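Uncharacterized protein (Bacteroides vulgatus, PDB 4QB7) is probably a subunit of the fimbrial tip, belonging to cell-surface filaments that mediate adhesion and biofilm formation. Local coordinates at residues L140-H145 and S165-Q170; T200-K205 and I271-K276; I289-V294 and T308-S313. One frame throughout, in Å; residues are numbered along the deposited sequence.

In the fold
Contact 1 lies about 8 Å from the centre of the chain and contact 2 about 12 Å (centre to centre), whereas contact 3 lies about 26 Å out. The first two touch: Leu-168 and Thr-169 pack on Ile-271 and Pro-272. They are also joined along the chain, since strand 259-270, paired with strand 159-178 in the mixed sheet, runs on into the loop of contact 2. Contact 3 belongs to a separate hairpin, about 12 Å from contact 2 (nearest atoms). Contact 1, mostly buried, pairs backbones; contact 2, partly buried, relies on apolar packing and water; contact 3 adds a side-chain bond, Asn-290 OD1 to Asn-309 N. Sulfates occur in contacts 2 and 3.

Contact 1. Residues L140-H145 and S165-Q170; sequences LVTDCH and SHVLTQ
An antiparallel strand pair of the fimbrillin-like fold brings Val-141 opposite His-166 and Thr-142 opposite Ser-165, with strand 141-143 placed between strands 90-97 and 159-178 of the mixed sheet. Thr-142 and Ser-165 are the hydrogen-bonded pair. Thr-142 N donates to Ser-165 O at 3.0 Å, and Ser-165 N returns a bond to Thr-142 O at 2.8 Å. Val-141 and His-166 form the non-hydrogen-bonded pair; their side chains run side by side, and Val-141 CG1 meets His-166 ND1 obliquely at 3.4 Å. The same imidazole is fixed by Asp-139 OD1 at ND1 and by stacking on Trp-347.

Beyond His-166 the regular pairing ends. Val-167 N reaches Leu-140 O only in a weak bond of 3.4 Å, and water 1 takes over the bridging, donating to Leu-140 O at 2.7 Å and accepting from Leu-168 N. At this break Val-167 directs its CB toward segment 140-145. With CG1 turned away from its carbonyl carbon (chi1 -60°), that methyl lies against the side chain of Thr-142, while CG2 meets Leu-140 CD2 at 3.8 Å. The Thr-142 hydroxyl has its polar partner in Tyr-208 OH; toward the Val-167 methyl it only packs. Replacing Val-167 with an alanine removes both methyls and would probably open a gap facing Leu-140 CD2 and the Thr-142 side chain. Further along, Leu-168 CD1 rests against Leu-140 CB at 4.1 Å.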
loop_
_atom_site.group_PDB
_atom_site.type_symbol
_atom_site.label_atom_id
_atom_site.label_comp_id
_atom_site.label_asym_id
_atom_site.label_seq_id
_atom_site.Cartn_x
_atom_site.Cartn_y
_atom_site.Cartn_z
ATOM N N LEU A 140 2.719 -1.899 4.083
ATOM C CA LEU A 140 3.952 -2.650 4.275
ATOM C C LEU A 140 5.136 -1.862 3.765
ATOM O O LEU A 140 5.201 -1.528 2.579
ATOM C CB LEU A 140 3.883 -4.032 3.587
ATOM C CG LEU A 140 5.132 -4.933 3.722
ATOM C CD1 LEU A 140 5.314 -5.432 5.147
ATOM C CD2 LEU A 140 5.102 -6.070 2.721
ATOM N N VAL A 141 6.082 -1.574 4.672
ATOM C CA VAL A 141 7.301 -0.846 4.341
ATOM C C VAL A 141 8.488 -1.750 4.610
ATOM O O VAL A 141 8.445 -2.597 5.506
ATOM C CB VAL A 141 7.442 0.541 5.043
ATOM C CG1 VAL A 141 6.334 1.491 4.645
ATOM C CG2 VAL A 141 7.537 0.425 6.551
ATOM N N THR A 142 9.534 -1.624 3.808
ATOM C CA THR A 142 10.731 -2.434 4.032
ATOM C C THR A 142 11.960 -1.595 3.857
ATOM O O THR A 142 11.918 -0.511 3.277
ATOM C CB THR A 142 10.834 -3.669 3.123
ATOM O OG1 THR A 142 11.252 -3.241 1.818
ATOM C CG2 THR A 142 9.563 -4.493 3.085
ATOM N N ASP A 143 13.064 -2.134 4.331
ATOM C CA ASP A 143 14.360 -1.534 4.208
ATOM C C ASP A 143 15.377 -2.607 3.843
ATOM O O ASP A 143 15.644 -3.501 4.640
ATOM C CB ASP A 143 14.748 -0.814 5.503
ATOM C CG ASP A 143 16.045 -0.052 5.386
ATOM O OD1 ASP A 143 16.705 -0.162 4.328
ATOM O OD2 ASP A 143 16.420 0.623 6.357
ATOM N N CYS A 144 15.924 -2.510 2.630
ATOM C CA CYS A 144 16.980 -3.375 2.129
ATOM C C CYS A 144 18.020 -2.531 1.349
ATOM O O CYS A 144 18.675 -3.033 0.435
ATOM C CB CYS A 144 16.426 -4.533 1.303
ATOM S SG CYS A 144 15.497 -4.040 -0.167
ATOM N N HIS A 145 18.216 -1.254 1.776
ATOM C CA HIS A 145 19.195 -0.372 1.142
ATOM C C HIS A 145 20.619 -0.777 1.616
ATOM O O HIS A 145 20.794 -1.344 2.706
ATOM C CB HIS A 145 18.856 1.142 1.290
ATOM C CG HIS A 145 19.148 1.812 2.601
ATOM N ND1 HIS A 145 18.453 1.489 3.761
ATOM C CD2 HIS A 145 19.936 2.884 2.861
ATOM C CE1 HIS A 145 18.893 2.314 4.700
ATOM N NE2 HIS A 145 19.773 3.184 4.205
ATOM N N SER A 165 10.907 2.068 2.682
ATOM C CA SER A 165 10.270 2.323 1.388
ATOM C C SER A 165 8.942 1.615 1.320
ATOM O O SER A 165 8.808 0.534 1.883
ATOM C CB SER A 165 11.168 1.851 0.251
ATOM O OG SER A 165 12.150 2.822 -0.061
ATOM N N HIS A 166 7.958 2.214 0.639
ATOM C CA HIS A 166 6.624 1.614 0.445
ATOM C C HIS A 166 6.712 0.627 -0.716
ATOM O O HIS A 166 7.031 1.019 -1.852
ATOM C CB HIS A 166 5.576 2.691 0.206
ATOM C CG HIS A 166 5.422 3.642 1.361
ATOM N ND1 HIS A 166 4.589 3.358 2.430
ATOM C CD2 HIS A 166 5.982 4.853 1.562
ATOM C CE1 HIS A 166 4.670 4.398 3.242
ATOM N NE2 HIS A 166 5.497 5.322 2.764
ATOM N N VAL A 167 6.550 -0.671 -0.408
ATOM C CA VAL A 167 6.748 -1.744 -1.388
ATOM C C VAL A 167 5.436 -2.176 -2.068
ATOM O O VAL A 167 5.459 -3.022 -2.965
ATOM C CB VAL A 167 7.495 -2.936 -0.763
ATOM C CG1 VAL A 167 8.868 -2.491 -0.263
ATOM C CG2 VAL A 167 6.685 -3.596 0.355
ATOM N N LEU A 168 4.308 -1.584 -1.666
ATOM C CA LEU A 168 2.990 -1.869 -2.247
ATOM C C LEU A 168 2.610 -0.760 -3.252
ATOM O O LEU A 168 3.429 0.119 -3.546
ATOM C CB LEU A 168 1.926 -1.935 -1.113
ATOM C CG LEU A 168 2.073 -2.983 -0.036
ATOM C CD1 LEU A 168 0.971 -2.860 0.966
ATOM C CD2 LEU A 168 2.074 -4.378 -0.616
ATOM N N THR A 169 1.378 -0.814 -3.782
ATOM C CA THR A 169 0.845 0.237 -4.633
ATOM C C THR A 169 -0.266 0.935 -3.837
ATOM O O THR A 169 -1.029 0.279 -3.106
ATOM C CB THR A 169 0.412 -0.272 -6.016
ATOM O OG1 THR A 169 0.211 0.857 -6.853
ATOM C CG2 THR A 169 -0.842 -1.099 -5.993
ATOM N N GLN A 170 -0.320 2.257 -3.927
ATOM C CA GLN A 170 -1.392 2.993 -3.273
ATOM C C GLN A 170 -2.427 3.512 -4.283
ATOM O O GLN A 170 -2.038 4.080 -5.307
ATOM C CB GLN A 170 -0.849 4.172 -2.471
ATOM C CG GLN A 170 -1.901 4.719 -1.520
ATOM C CD GLN A 170 -1.517 6.009 -0.883
ATOM O OE1 GLN A 170 -2.309 6.937 -0.801
ATOM N NE2 GLN A 170 -0.321 6.103 -0.372
HETATM O O HOH W 1 3.631 -0.030 0.940
#

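Contact 2. Residues T200-K205 and I271-K276; sequences TTLYNK and IPVNNK. With SO4 (sulfate ion), chain Q.
Thr-201 opens the contact by laying its CG2 methyl obliquely against CG1 of Val-273, at 4.1 Å. Its carbonyl oxygen lies near the other Val-273 methyl and also receives a weak bond from water 2. That water accepts from Tyr-203 N at 3.0 Å and donates to Pro-272 O, bridging two backbones that share no direct hydrogen bond in this contact. Leu-202 comes next. Its CG stands opposite the backbone N (chi1 -168°), and the end of the side chain comes nearer to the loop than its base: CD1 meets Val-273 CG2 at 3.7 Å, the two side chains crossing at about a right angle, and also approaches Ile-271 O.

Tyr-203 points toward the loop. Its CB lies 4.1 Å from Ile-271 CG2, and the same methyl sits at the ring edge near CD2. At the far end of the ring, Tyr-203 OH donates to sulfate O4 at 2.6 Å, the acceptor lying in the ring plane; the ion probably comes from the crystallisation liquor. Water 3 donates to both Tyr-203 O and Ile-271 O, a second solvent bridge. Where the chain turns its corner at Asn-204 and Lys-205, Ile-271 CD1 packs on the backbone, 3.7 Å from Asn-204 O.

Ile-271 also touches Trp-215 of strand 214-217 and Phe-126 of strand 123-127, while Tyr-203 meets the ring of Tyr-224. The loop that follows strand 259-270 is thereby packed beside the antiparallel sheet that contains strands 123-127, 203-209 and 214-217.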
loop_
_atom_site.group_PDB
_atom_site.type_symbol
_atom_site.label_atom_id
_atom_site.label_comp_id
_atom_site.label_asym_id
_atom_site.label_seq_id
_atom_site.Cartn_x
_atom_site.Cartn_y
_atom_site.Cartn_z
ATOM N N THR A 200 -6.265 -13.650 -13.263
ATOM C CA THR A 200 -4.854 -14.025 -13.041
ATOM C C THR A 200 -3.913 -12.800 -13.104
ATOM O O THR A 200 -2.793 -12.928 -13.599
ATOM C CB THR A 200 -4.409 -15.128 -14.057
ATOM O OG1 THR A 200 -4.738 -14.742 -15.398
ATOM C CG2 THR A 200 -5.004 -16.489 -13.757
ATOM N N THR A 201 -4.322 -11.648 -12.527
ATOM C CA THR A 201 -3.551 -10.403 -12.602
ATOM C C THR A 201 -3.098 -9.863 -11.243
ATOM O O THR A 201 -1.924 -9.559 -11.089
ATOM C CB THR A 201 -4.397 -9.329 -13.339
ATOM O OG1 THR A 201 -4.806 -9.839 -14.609
ATOM C CG2 THR A 201 -3.663 -8.014 -13.533
ATOM N N LEU A 202 -4.028 -9.679 -10.302
ATOM C CA LEU A 202 -3.811 -9.071 -8.994
ATOM C C LEU A 202 -3.678 -10.114 -7.891
ATOM O O LEU A 202 -4.644 -10.815 -7.589
ATOM C CB LEU A 202 -4.968 -8.094 -8.672
ATOM C CG LEU A 202 -4.776 -7.146 -7.489
ATOM C CD1 LEU A 202 -3.614 -6.191 -7.725
ATOM C CD2 LEU A 202 -6.029 -6.364 -7.210
ATOM N N TYR A 203 -2.494 -10.170 -7.254
ATOM C CA TYR A 203 -2.249 -11.102 -6.160
ATOM C C TYR A 203 -2.955 -10.661 -4.901
ATOM O O TYR A 203 -2.974 -9.457 -4.593
ATOM C CB TYR A 203 -0.735 -11.204 -5.827
ATOM C CG TYR A 203 0.167 -11.778 -6.895
ATOM C CD1 TYR A 203 -0.241 -12.853 -7.675
ATOM C CD2 TYR A 203 1.469 -11.309 -7.061
ATOM C CE1 TYR A 203 0.590 -13.396 -8.649
ATOM C CE2 TYR A 203 2.309 -11.839 -8.045
ATOM C CZ TYR A 203 1.860 -12.883 -8.835
ATOM O OH TYR A 203 2.653 -13.426 -9.815
ATOM N N ASN A 204 -3.458 -11.633 -4.122
ATOM C CA ASN A 204 -3.995 -11.310 -2.806
ATOM C C ASN A 204 -2.983 -11.791 -1.772
ATOM O O ASN A 204 -2.990 -11.326 -0.643
ATOM C CB ASN A 204 -5.387 -11.886 -2.579
ATOM C CG ASN A 204 -5.411 -13.362 -2.418
ATOM O OD1 ASN A 204 -4.802 -14.099 -3.181
ATOM N ND2 ASN A 204 -6.044 -13.809 -1.361
ATOM N N LYS A 205 -2.088 -12.707 -2.185
ATOM C CA LYS A 205 -1.025 -13.274 -1.363
ATOM C C LYS A 205 0.217 -13.403 -2.243
ATOM O O LYS A 205 0.091 -13.848 -3.380
ATOM C CB LYS A 205 -1.473 -14.624 -0.768
ATOM C CG LYS A 205 -0.743 -14.975 0.522
ATOM C CD LYS A 205 -1.057 -16.390 1.016
ATOM C CE LYS A 205 -0.541 -16.647 2.414
ATOM N NZ LYS A 205 -0.995 -17.966 2.920
ATOM N N ILE A 271 -0.786 -5.428 -3.251
ATOM C CA ILE A 271 0.419 -6.057 -3.791
ATOM C C ILE A 271 0.462 -5.525 -5.248
ATOM O O ILE A 271 -0.576 -5.552 -5.939
ATOM C CB ILE A 271 0.418 -7.604 -3.675
ATOM C CG1 ILE A 271 0.380 -8.057 -2.205
ATOM C CG2 ILE A 271 1.634 -8.198 -4.380
ATOM C CD1 ILE A 271 -0.059 -9.433 -1.993
ATOM N N PRO A 272 1.586 -4.899 -5.677
ATOM C CA PRO A 272 1.607 -4.284 -7.016
ATOM C C PRO A 272 1.499 -5.301 -8.155
ATOM O O PRO A 272 1.678 -6.514 -7.944
ATOM C CB PRO A 272 2.958 -3.555 -7.037
ATOM C CG PRO A 272 3.801 -4.306 -6.098
ATOM C CD PRO A 272 2.893 -4.755 -4.999
ATOM N N VAL A 273 1.191 -4.812 -9.358
ATOM C CA VAL A 273 1.128 -5.672 -10.545
ATOM C C VAL A 273 2.462 -5.479 -11.286
ATOM O O VAL A 273 2.862 -4.339 -11.537
ATOM C CB VAL A 273 -0.116 -5.395 -11.449
ATOM C CG1 VAL A 273 -0.085 -6.262 -12.691
ATOM C CG2 VAL A 273 -1.413 -5.640 -10.684
ATOM N N ASN A 274 3.161 -6.576 -11.596
ATOM C CA ASN A 274 4.445 -6.568 -12.311
ATOM C C ASN A 274 5.450 -5.608 -11.690
ATOM O O ASN A 274 6.180 -4.920 -12.408
ATOM C CB ASN A 274 4.246 -6.248 -13.789
ATOM C CG ASN A 274 3.469 -7.300 -14.501
ATOM O OD1 ASN A 274 3.695 -8.501 -14.326
ATOM N ND2 ASN A 274 2.518 -6.865 -15.299
ATOM N N ASN A 275 5.484 -5.579 -10.348
ATOM C CA ASN A 275 6.359 -4.738 -9.562
ATOM C C ASN A 275 6.287 -3.276 -10.013
ATOM O O ASN A 275 5.213 -2.687 -9.945
ATOM C CB ASN A 275 7.797 -5.264 -9.562
ATOM C CG ASN A 275 7.920 -6.504 -8.725
ATOM O OD1 ASN A 275 7.913 -6.443 -7.501
ATOM N ND2 ASN A 275 7.909 -7.660 -9.366
ATOM N N LYS A 276 7.423 -2.670 -10.421
ATOM C CA LYS A 276 7.459 -1.239 -10.755
ATOM C C LYS A 276 6.894 -0.918 -12.167
ATOM O O LYS A 276 6.724 0.259 -12.506
ATOM C CB LYS A 276 8.887 -0.693 -10.569
ATOM C CG LYS A 276 9.031 0.031 -9.221
ATOM C CD LYS A 276 10.442 0.003 -8.622
ATOM C CE LYS A 276 10.491 0.600 -7.217
ATOM N NZ LYS A 276 11.877 0.631 -6.665
HETATM S S SO4 Q . 6.159 -13.841 -10.651
HETATM O O1 SO4 Q . 5.793 -13.621 -12.060
HETATM O O2 SO4 Q . 6.048 -15.265 -10.299
HETATM O O3 SO4 Q . 7.539 -13.390 -10.440
HETATM O O4 SO4 Q . 5.266 -13.044 -9.817
HETATM O O HOH W 2 -0.354 -8.423 -8.325
HETATM O O HOH W 3 -2.897 -6.839 -4.657
#

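Contact 3. Residues I289-V294 and T308-S313; sequences INYDIV and TNKEVS. With SO4 (sulfate ion), chain J; SO4 (sulfate ion), chain K.
Ile-289 and Lys-310 form an antiparallel hydrogen-bonded pair in the hairpin of strands 286-296 and 301-313. Ile-289 N donates to Lys-310 O at 2.9 Å, and Lys-310 N answers to Ile-289 O at 3.0 Å. Because Asn-309 and Lys-310 both face Ile-289, the second strand carries a G1 beta bulge, with Asn-309 in a left-handed backbone conformation at the corner of the chain.

The Asn-290 side chain can be followed across this bulge. Its CB lies 4.0 Å from Thr-308 CG2 and also near a sulfate oxygen. CG, placed away from its own carbonyl carbon (chi1 -65°), packs against Thr-308 CB, the two side chains crossing at a slant. OD1 accepts from Asn-309 N at 2.8 Å in a nearly straight bond (173°), but the donor stands above the amide carbonyl plane, 39° out of it. On the other branch, ND2 donates to sulfate O3 at 2.7 Å and more weakly to O2 of the same ion.

Tyr-291 next to it brings the edge of its ring to Lys-310 CG, and Tyr-291 OH donates to O4 of a second sulfate at 2.7 Å. Lys-310 NZ is 3.5 Å from that hydroxyl but is hydrogen-bonded to Ile-336 O. On the apolar side, Ile-289 CG2 meets Val-312 CG2 at 4.0 Å, and both residues touch Ile-338 of strand 338-346.

The bulge amide of Asn-309 has poor geometry toward Ile-289 O, and the side-chain OD1 of Asn-290 supplies its acceptor instead. Both sulfates probably come from the crystallisation liquor; their bonds show that the amide and phenol can donate to an anion but do not by themselves establish a biological site.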
loop_
_atom_site.group_PDB
_atom_site.type_symbol
_atom_site.label_atom_id
_atom_site.label_comp_id
_atom_site.label_asym_id
_atom_site.label_seq_id
_atom_site.Cartn_x
_atom_site.Cartn_y
_atom_site.Cartn_z
ATOM N N ILE A 289 -18.762 0.998 -11.612
ATOM C CA ILE A 289 -19.305 2.158 -10.912
ATOM C C ILE A 289 -20.825 2.226 -11.038
ATOM O O ILE A 289 -21.406 1.781 -12.049
ATOM C CB ILE A 289 -18.613 3.454 -11.403
ATOM C CG1 ILE A 289 -18.837 4.631 -10.418
ATOM C CG2 ILE A 289 -18.966 3.786 -12.858
ATOM C CD1 ILE A 289 -17.975 5.881 -10.634
ATOM N N ASN A 290 -21.463 2.761 -9.964
ATOM C CA ASN A 290 -22.915 2.991 -9.846
ATOM C C ASN A 290 -23.145 4.464 -9.585
ATOM O O ASN A 290 -22.498 5.027 -8.712
ATOM C CB ASN A 290 -23.503 2.164 -8.701
ATOM C CG ASN A 290 -23.449 0.678 -8.861
ATOM O OD1 ASN A 290 -22.823 0.129 -9.768
ATOM N ND2 ASN A 290 -24.152 -0.018 -7.984
ATOM N N TYR A 291 -24.008 5.105 -10.336
ATOM C CA TYR A 291 -24.259 6.537 -10.157
ATOM C C TYR A 291 -25.664 6.895 -10.616
ATOM O O TYR A 291 -26.264 6.184 -11.426
ATOM C CB TYR A 291 -23.197 7.427 -10.858
ATOM C CG TYR A 291 -23.048 7.202 -12.343
ATOM C CD1 TYR A 291 -22.289 6.145 -12.833
ATOM C CD2 TYR A 291 -23.632 8.072 -13.263
ATOM C CE1 TYR A 291 -22.127 5.944 -14.204
ATOM C CE2 TYR A 291 -23.490 7.873 -14.638
ATOM C CZ TYR A 291 -22.732 6.807 -15.103
ATOM O OH TYR A 291 -22.560 6.593 -16.446
ATOM N N ASP A 292 -26.195 7.983 -10.035
ATOM C CA ASP A 292 -27.533 8.526 -10.285
ATOM C C ASP A 292 -27.435 9.921 -10.828
ATOM O O ASP A 292 -26.682 10.728 -10.284
ATOM C CB ASP A 292 -28.332 8.528 -8.967
ATOM C CG ASP A 292 -28.563 7.149 -8.364
ATOM O OD1 ASP A 292 -28.610 6.162 -9.133
ATOM O OD2 ASP A 292 -28.738 7.062 -7.123
ATOM N N ILE A 293 -28.155 10.208 -11.922
ATOM C CA ILE A 293 -28.239 11.546 -12.531
ATOM C C ILE A 293 -29.610 12.067 -12.162
ATOM O O ILE A 293 -30.618 11.525 -12.614
ATOM C CB ILE A 293 -27.941 11.572 -14.048
ATOM C CG1 ILE A 293 -26.612 10.819 -14.358
ATOM C CG2 ILE A 293 -27.916 13.044 -14.575
ATOM C CD1 ILE A 293 -26.433 10.501 -15.802
ATOM N N VAL A 294 -29.646 13.026 -11.234
ATOM C CA VAL A 294 -30.884 13.537 -10.636
ATOM C C VAL A 294 -31.228 14.890 -11.191
ATOM O O VAL A 294 -30.447 15.817 -11.031
ATOM C CB VAL A 294 -30.725 13.592 -9.086
ATOM C CG1 VAL A 294 -31.982 14.129 -8.407
ATOM C CG2 VAL A 294 -30.345 12.232 -8.534
ATOM N N THR A 308 -25.965 1.350 -12.965
ATOM C CA THR A 308 -25.200 0.488 -12.067
ATOM C C THR A 308 -24.361 -0.521 -12.855
ATOM O O THR A 308 -24.718 -0.857 -13.971
ATOM C CB THR A 308 -26.076 -0.242 -11.017
ATOM O OG1 THR A 308 -26.836 -1.306 -11.609
ATOM C CG2 THR A 308 -26.922 0.701 -10.195
ATOM N N ASN A 309 -23.261 -1.019 -12.250
ATOM C CA ASN A 309 -22.351 -2.033 -12.788
ATOM C C ASN A 309 -21.740 -1.579 -14.126
ATOM O O ASN A 309 -21.458 -2.408 -14.989
ATOM C CB ASN A 309 -23.050 -3.420 -12.899
ATOM C CG ASN A 309 -22.121 -4.633 -12.883
ATOM O OD1 ASN A 309 -21.133 -4.705 -12.121
ATOM N ND2 ASN A 309 -22.455 -5.651 -13.686
ATOM N N LYS A 310 -21.503 -0.261 -14.277
ATOM C CA LYS A 310 -20.882 0.338 -15.461
ATOM C C LYS A 310 -19.351 0.116 -15.380
ATOM O O LYS A 310 -18.677 0.525 -14.437
ATOM C CB LYS A 310 -21.266 1.832 -15.582
ATOM C CG LYS A 310 -20.456 2.684 -16.553
ATOM C CD LYS A 310 -20.568 2.235 -18.008
ATOM C CE LYS A 310 -20.433 3.372 -18.987
ATOM N NZ LYS A 310 -21.601 4.299 -18.909
ATOM N N GLU A 311 -18.834 -0.582 -16.373
ATOM C CA GLU A 311 -17.439 -0.953 -16.515
ATOM C C GLU A 311 -16.605 0.241 -16.947
ATOM O O GLU A 311 -16.987 0.996 -17.851
ATOM C CB GLU A 311 -17.337 -2.071 -17.544
ATOM C CG GLU A 311 -16.037 -2.819 -17.491
ATOM C CD GLU A 311 -15.928 -3.871 -18.567
ATOM O OE1 GLU A 311 -15.468 -3.531 -19.684
ATOM O OE2 GLU A 311 -16.266 -5.045 -18.276
ATOM N N VAL A 312 -15.472 0.416 -16.267
ATOM C CA VAL A 312 -14.494 1.468 -16.507
ATOM C C VAL A 312 -13.126 0.786 -16.504
ATOM O O VAL A 312 -12.720 0.283 -15.464
ATOM C CB VAL A 312 -14.606 2.602 -15.452
ATOM C CG1 VAL A 312 -13.503 3.627 -15.619
ATOM C CG2 VAL A 312 -15.952 3.276 -15.497
ATOM N N SER A 313 -12.449 0.711 -17.662
ATOM C CA SER A 313 -11.132 0.084 -17.751
ATOM C C SER A 313 -10.060 1.007 -17.213
ATOM O O SER A 313 -10.056 2.196 -17.541
ATOM C CB SER A 313 -10.797 -0.293 -19.192
ATOM O OG SER A 313 -11.437 -1.491 -19.606
HETATM S S SO4 J . -23.870 8.841 -19.090
HETATM O O1 SO4 J . -24.055 10.287 -18.960
HETATM O O2 SO4 J . -24.770 8.358 -20.142
HETATM O O3 SO4 J . -22.467 8.526 -19.408
HETATM O O4 SO4 J . -24.213 8.181 -17.847
HETATM S S SO4 K . -25.998 1.400 -5.384
HETATM O O1 SO4 K . -26.589 2.580 -5.905
HETATM O O2 SO4 K . -26.643 0.276 -6.026
HETATM O O3 SO4 K . -24.612 1.422 -5.741
HETATM O O4 SO4 K . -26.163 1.358 -3.902
#